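Local structure of fructooligosaccharide ABC transporter substrate-binding protein FusA (Streptococcus pneumoniae, 5G5Z) at residues Lys272-Gly277 with Ala370-Arg375. The protein binds kestose and longer fructooligosaccharides and delivers them to an ABC transporter for import into the cell. Sequence-based numbering, arbitrary orientation.
Sequences KNNVTG and APAELR. With FRU (beta-D-fructofuranose), chain F; GLC (alpha-D-glucopyranose), chain C; FRU (beta-D-fructofuranose), chain D.
Asn-274 reaches from its loop to Pro-371 and Ala-372, in the first turn of helix 371-378, and to the bound sugar. CB points neither at the helix nor away from it, and the amide at the end comes nearer. With chi1 at -62°, CG swings to the side opposite the carbonyl carbon, and the amide ends between the helix start and the fructose. CG of Asn-274 sits 3.9 Å from CB of Ala-372. There the amide divides its two ends between protein and ligand. OD1 of Asn-274 turns to the start of the helix, where its near neighbours across the contact are carbons: CD of Pro-371 at 3.4 Å, then the methyl groups of Ala-370 and Ala-372. This oxygen is buried by the contact and has no hydrogen-bond partner in the model. ND2 of Asn-274 turns to the sugar and donates to O4 of the chain F fructose at 2.9 Å, with an N-H...O angle of 158°. No hydrogen bond joins 272-277 to 370-375 directly.

FusA is a bacterial solute-binding protein of family 1, and both segments line its kestose pocket. The loop follows strand 264-268, and Trp-270, in the same loop just ahead of 272-277, also binds the substrate. Ala-370 is the N-cap residue of the helix. CB of Ala-370 lies 3.7 Å from O of Asn-273. The methyl of Ala-372 touches both Asn-274 and O4 of the same fructose.

One turn on, the straight chain of Arg-375 carries its guanidinium out to the sugars. NH1 of Arg-375 donates to O3 of the chain F fructose at 2.7 Å and also to O1. Its bonds to O3 of the chain D fructose are weak. One face of the guanidinium is covered by the glucose, with C3 3.4 Å above its centre. NE forms a salt bridge with Glu-379, which also bonds the glucose, and donates to the carbonyl O of Asn-339.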
loop_
_atom_site.group_PDB
_atom_site.type_symbol
_atom_site.label_atom_id
_atom_site.label_comp_id
_atom_site.label_asym_id
_atom_site.label_seq_id
_atom_site.Cartn_x
_atom_site.Cartn_y
_atom_site.Cartn_z
ATOM N N LYS B 272 -15.879 -1.198 22.907
ATOM C CA LYS B 272 -17.192 -1.289 22.255
ATOM C C LYS B 272 -17.915 0.054 22.218
ATOM O O LYS B 272 -18.762 0.284 21.342
ATOM C CB LYS B 272 -18.068 -2.304 22.985
ATOM C CG LYS B 272 -18.392 -1.878 24.402
ATOM C CD LYS B 272 -19.319 -2.834 25.095
ATOM C CE LYS B 272 -19.807 -2.227 26.396
ATOM N NZ LYS B 272 -20.891 -3.050 27.010
ATOM N N ASN B 273 -17.611 0.944 23.163
ATOM C CA ASN B 273 -18.255 2.248 23.218
ATOM C C ASN B 273 -17.994 3.092 21.977
ATOM O O ASN B 273 -18.733 4.049 21.738
ATOM C CB ASN B 273 -17.798 3.000 24.462
ATOM C CG ASN B 273 -18.329 2.372 25.730
ATOM O OD1 ASN B 273 -19.437 2.670 26.154
ATOM N ND2 ASN B 273 -17.549 1.481 26.331
ATOM N N ASN B 274 -16.961 2.780 21.199
ATOM C CA ASN B 274 -16.702 3.485 19.951
ATOM C C ASN B 274 -17.445 2.891 18.771
ATOM O O ASN B 274 -17.488 3.519 17.704
ATOM C CB ASN B 274 -15.200 3.485 19.631
ATOM C CG ASN B 274 -14.382 4.193 20.685
ATOM O OD1 ASN B 274 -14.829 5.180 21.271
ATOM N ND2 ASN B 274 -13.170 3.691 20.934
ATOM N N VAL B 275 -18.016 1.698 18.910
ATOM C CA VAL B 275 -18.595 1.051 17.742
ATOM C C VAL B 275 -20.088 0.819 17.947
ATOM O O VAL B 275 -20.912 1.356 17.197
ATOM C CB VAL B 275 -17.844 -0.245 17.411
ATOM C CG1 VAL B 275 -18.435 -0.920 16.153
ATOM C CG2 VAL B 275 -16.350 0.072 17.206
ATOM N N THR B 276 -20.453 0.035 18.962
ATOM C CA THR B 276 -21.856 -0.252 19.220
ATOM C C THR B 276 -22.433 0.597 20.337
ATOM O O THR B 276 -23.640 0.522 20.599
ATOM C CB THR B 276 -22.074 -1.743 19.537
ATOM O OG1 THR B 276 -21.186 -2.193 20.586
ATOM C CG2 THR B 276 -21.872 -2.584 18.263
ATOM N N GLY B 277 -21.619 1.414 20.983
ATOM C CA GLY B 277 -22.113 2.425 21.894
ATOM C C GLY B 277 -22.030 2.000 23.346
ATOM O O GLY B 277 -21.550 0.917 23.706
ATOM N N ALA B 370 -18.815 9.099 22.789
ATOM C CA ALA B 370 -17.735 8.131 22.736
ATOM C C ALA B 370 -16.444 8.805 23.200
ATOM O O ALA B 370 -16.176 9.954 22.828
ATOM C CB ALA B 370 -17.576 7.577 21.318
ATOM N N PRO B 371 -15.621 8.136 24.016
ATOM C CA PRO B 371 -14.460 8.834 24.590
ATOM C C PRO B 371 -13.487 9.279 23.506
ATOM O O PRO B 371 -13.065 10.444 23.473
ATOM C CB PRO B 371 -13.837 7.778 25.513
ATOM C CG PRO B 371 -14.172 6.467 24.845
ATOM C CD PRO B 371 -15.531 6.666 24.197
ATOM N N ALA B 372 -13.177 8.352 22.598
ATOM C CA ALA B 372 -12.226 8.612 21.524
ATOM C C ALA B 372 -12.639 9.797 20.657
ATOM O O ALA B 372 -11.781 10.457 20.058
ATOM C CB ALA B 372 -12.086 7.358 20.664
ATOM N N GLU B 373 -13.940 10.088 20.588
ATOM C CA GLU B 373 -14.411 11.148 19.700
ATOM C C GLU B 373 -14.113 12.531 20.270
ATOM O O GLU B 373 -13.557 13.391 19.582
ATOM C CB GLU B 373 -15.902 10.977 19.433
ATOM C CG GLU B 373 -16.575 12.228 18.906
ATOM C CD GLU B 373 -18.044 12.008 18.655
ATOM O OE1 GLU B 373 -18.407 10.878 18.266
ATOM O OE2 GLU B 373 -18.831 12.948 18.873
ATOM N N LEU B 374 -14.460 12.764 21.531
ATOM C CA LEU B 374 -14.047 14.007 22.171
ATOM C C LEU B 374 -12.530 14.074 22.313
ATOM O O LEU B 374 -11.933 15.156 22.226
ATOM C CB LEU B 374 -14.707 14.120 23.541
ATOM C CG LEU B 374 -14.502 15.458 24.250
ATOM C CD1 LEU B 374 -14.934 16.584 23.346
ATOM C CD2 LEU B 374 -15.293 15.475 25.540
ATOM N N ARG B 375 -11.884 12.934 22.542
ATOM C CA ARG B 375 -10.439 12.968 22.704
ATOM C C ARG B 375 -9.769 13.483 21.438
ATOM O O ARG B 375 -8.954 14.407 21.482
ATOM C CB ARG B 375 -9.914 11.588 23.075
ATOM C CG ARG B 375 -8.403 11.546 23.150
ATOM C CD ARG B 375 -7.916 10.146 23.481
ATOM N NE ARG B 375 -6.481 10.153 23.712
ATOM C CZ ARG B 375 -5.768 9.084 24.040
ATOM N NH1 ARG B 375 -6.359 7.902 24.175
ATOM N NH2 ARG B 375 -4.463 9.209 24.227
HETATM C C1 FRU F . -5.937 4.374 23.215
HETATM C C2 FRU F . -7.258 4.609 22.457
HETATM C C3 FRU F . -8.546 5.203 23.102
HETATM C C4 FRU F . -9.553 4.988 22.001
HETATM C C5 FRU F . -9.082 3.941 21.332
HETATM C C6 FRU F . -9.635 3.938 19.947
HETATM O O1 FRU F . -5.897 5.147 24.406
HETATM O O2 FRU F . -6.752 5.946 21.925
HETATM O O3 FRU F . -8.510 6.519 23.443
HETATM O O4 FRU F . -10.943 4.691 22.488
HETATM O O5 FRU F . -7.490 4.123 21.313
HETATM O O6 FRU F . -8.700 3.318 19.077
HETATM C C1 GLC C . -6.225 6.022 20.584
HETATM C C2 GLC C . -5.178 7.116 20.460
HETATM C C3 GLC C . -5.778 8.467 20.650
HETATM C C4 GLC C . -6.827 8.711 19.647
HETATM C C5 GLC C . -7.881 7.638 19.757
HETATM C C6 GLC C . -8.935 7.893 18.723
HETATM O O2 GLC C . -4.147 6.889 21.446
HETATM O O3 GLC C . -4.773 9.535 20.599
HETATM O O4 GLC C . -7.470 9.976 19.941
HETATM O O5 GLC C . -7.262 6.322 19.555
HETATM O O6 GLC C . -8.488 7.495 17.469
HETATM C C1 FRU D . -4.252 3.617 25.407
HETATM C C2 FRU D . -5.455 4.462 25.651
HETATM C C3 FRU D . -5.354 5.314 26.653
HETATM C C4 FRU D . -6.824 5.445 27.195
HETATM C C5 FRU D . -7.244 3.950 27.172
HETATM C C6 FRU D . -8.752 3.735 27.032
HETATM O O1 FRU D . -3.081 4.396 25.181
HETATM O O3 FRU D . -4.848 6.618 26.262
HETATM O O4 FRU D . -6.880 5.871 28.470
HETATM O O5 FRU D . -6.631 3.432 26.130
HETATM O O6 FRU D . -8.895 2.379 26.734
#